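Local coordinates for 70 kDa protein (Xanthomonas sp., PDB 4B2N) that is a secreted dihaem c-type rubber oxygenase that cleaves poly(cis-1,4-isoprene) processively with dioxygen, at residues P130-F133 with E134-S138. Residues are numbered along the deposited sequence; the frame is centred on the assembly and turned at random.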
loop_
_atom_site.group_PDB
_atom_site.type_symbol
_atom_site.label_atom_id
_atom_site.label_comp_id
_atom_site.label_asym_id
_atom_site.label_seq_id
_atom_site.Cartn_x
_atom_site.Cartn_y
_atom_site.Cartn_z
ATOM N N PRO A 130 -29.066 -14.527 -4.083
ATOM C CA PRO A 130 -28.656 -15.874 -4.332
ATOM C C PRO A 130 -28.084 -16.510 -3.023
ATOM O O PRO A 130 -27.717 -15.784 -2.112
ATOM C CB PRO A 130 -27.603 -15.707 -5.402
ATOM C CG PRO A 130 -26.942 -14.380 -5.032
ATOM C CD PRO A 130 -28.126 -13.517 -4.609
ATOM N N PRO A 131 -28.114 -17.844 -2.897
ATOM C CA PRO A 131 -27.755 -18.393 -1.576
ATOM C C PRO A 131 -26.266 -18.379 -1.398
ATOM O O PRO A 131 -25.788 -18.568 -0.269
ATOM C CB PRO A 131 -28.285 -19.819 -1.616
ATOM C CG PRO A 131 -28.405 -20.163 -3.074
ATOM C CD PRO A 131 -28.823 -18.850 -3.717
ATOM N N ASP A 132 -25.541 -18.168 -2.503
ATOM C CA ASP A 132 -24.072 -17.948 -2.387
ATOM C C ASP A 132 -23.656 -16.454 -2.343
ATOM O O ASP A 132 -22.500 -16.101 -2.630
ATOM C CB ASP A 132 -23.328 -18.680 -3.493
ATOM C CG ASP A 132 -23.743 -18.204 -4.896
ATOM O OD1 ASP A 132 -24.676 -17.407 -5.002
ATOM O OD2 ASP A 132 -23.079 -18.622 -5.852
ATOM N N PHE A 133 -24.597 -15.572 -1.948
ATOM C CA PHE A 133 -24.383 -14.138 -1.947
ATOM C C PHE A 133 -23.027 -13.780 -1.275
ATOM O O PHE A 133 -22.224 -13.047 -1.793
ATOM C CB PHE A 133 -25.515 -13.466 -1.168
ATOM C CG PHE A 133 -25.317 -11.980 -0.959
ATOM C CD1 PHE A 133 -25.404 -11.095 -2.034
ATOM C CD2 PHE A 133 -25.015 -11.455 0.339
ATOM C CE1 PHE A 133 -25.220 -9.718 -1.820
ATOM C CE2 PHE A 133 -24.830 -10.073 0.553
ATOM C CZ PHE A 133 -24.911 -9.206 -0.555
ATOM N N GLU A 134 -22.778 -14.322 -0.101
ATOM C CA GLU A 134 -21.628 -13.880 0.656
ATOM C C GLU A 134 -20.333 -14.246 -0.112
ATOM O O GLU A 134 -19.412 -13.439 -0.279
ATOM C CB GLU A 134 -21.771 -14.521 2.071
ATOM C CG GLU A 134 -20.952 -13.838 3.133
ATOM C CD GLU A 134 -21.083 -14.550 4.473
ATOM O OE1 GLU A 134 -22.235 -14.780 4.962
ATOM O OE2 GLU A 134 -19.994 -14.845 4.999
ATOM N N GLU A 135 -20.304 -15.413 -0.736
ATOM C CA GLU A 135 -19.186 -15.755 -1.595
ATOM C C GLU A 135 -19.076 -14.884 -2.846
ATOM O O GLU A 135 -17.978 -14.547 -3.270
ATOM C CB GLU A 135 -19.263 -17.223 -2.004
ATOM C CG GLU A 135 -18.141 -17.623 -2.975
ATOM C CD GLU A 135 -18.105 -19.142 -3.208
ATOM O OE1 GLU A 135 -19.029 -19.714 -3.815
ATOM O OE2 GLU A 135 -17.182 -19.772 -2.702
ATOM N N GLN A 136 -20.203 -14.612 -3.515
ATOM C CA GLN A 136 -20.189 -13.739 -4.675
ATOM C C GLN A 136 -19.648 -12.335 -4.379
ATOM O O GLN A 136 -18.978 -11.735 -5.238
ATOM C CB GLN A 136 -21.611 -13.643 -5.309
ATOM C CG GLN A 136 -21.948 -14.980 -6.001
ATOM C CD GLN A 136 -23.082 -14.831 -7.005
ATOM O OE1 GLN A 136 -24.138 -15.502 -6.919
ATOM N NE2 GLN A 136 -22.847 -13.995 -7.985
ATOM N N VAL A 137 -19.925 -11.836 -3.159
ATOM C CA VAL A 137 -19.338 -10.555 -2.791
ATOM C C VAL A 137 -17.818 -10.616 -2.890
ATOM O O VAL A 137 -17.226 -9.721 -3.491
ATOM C CB VAL A 137 -19.753 -10.048 -1.414
ATOM C CG1 VAL A 137 -18.996 -8.761 -1.030
ATOM C CG2 VAL A 137 -21.255 -9.837 -1.401
ATOM N N SER A 138 -17.224 -11.635 -2.286
ATOM C CA SER A 138 -15.749 -11.856 -2.285
ATOM C C SER A 138 -15.267 -11.977 -3.691
ATOM O O SER A 138 -14.266 -11.374 -4.051
ATOM C CB SER A 138 -15.400 -13.152 -1.521
ATOM O OG SER A 138 -15.239 -12.780 -0.128
HETATM O O HOH W 1 -24.334 -16.176 1.215
HETATM O O HOH W 2 -20.334 -18.227 -5.827
#
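Phe-133 and Val-137, one helical turn apart, meet at the start of helix 133-141. From Phe-133 CB, which sits close to the amide of Glu-134, the side chain runs outward. CG and CD2 still pass near that N, which lies oblique to the ring. The swing of CG to the position opposite the backbone N (chi1 173°) carries the ring out from the helix, with its far end, CE1, CZ and CE2, beneath the Val-137 methyl CG2. This is a CH-pi contact over one face: CG2 stands 4.0 Å from the centroid of the Phe-133 ring, displaced toward the rim, with CZ the nearest ring atom. The same residue's carbonyl accepts the helical bond from the amide of Val-137, with Phe-133 O to Val-137 N at 2.9 Å.

The preceding turn of bonding starts at Asp-132, the N-cap residue, whose O receives Gln-136 N at 2.9 Å, nearly straight at 168°. Its carboxylate does not cap the helix. OD2 takes a hydrogen bond from the backbone N of Ile-546, and a water donates to both Asp-132 OD2 and Glu-135 OE1, at 2.8 Å each, bridging two acids that would probably repel each other otherwise. A second water accepts from Glu-134 N at 2.8 Å and donates to Pro-131 O, linking the first turn of the helix to the type I turn Pro-130 to Phe-133, which is closed by Phe-133 N to Pro-130 O.

The result is a type I turn that runs straight into the first turn of helix 133-141, well away from the haems. Trp-124 and Arg-129, from the loop after helix 114-118, pack on the Phe-133 ring, the arginine as a cation-pi partner. Pro-170, between strands 167-168 and 173-174, touches Val-137, and the loop at Ile-546 borders the N-terminal end of helix 133-141.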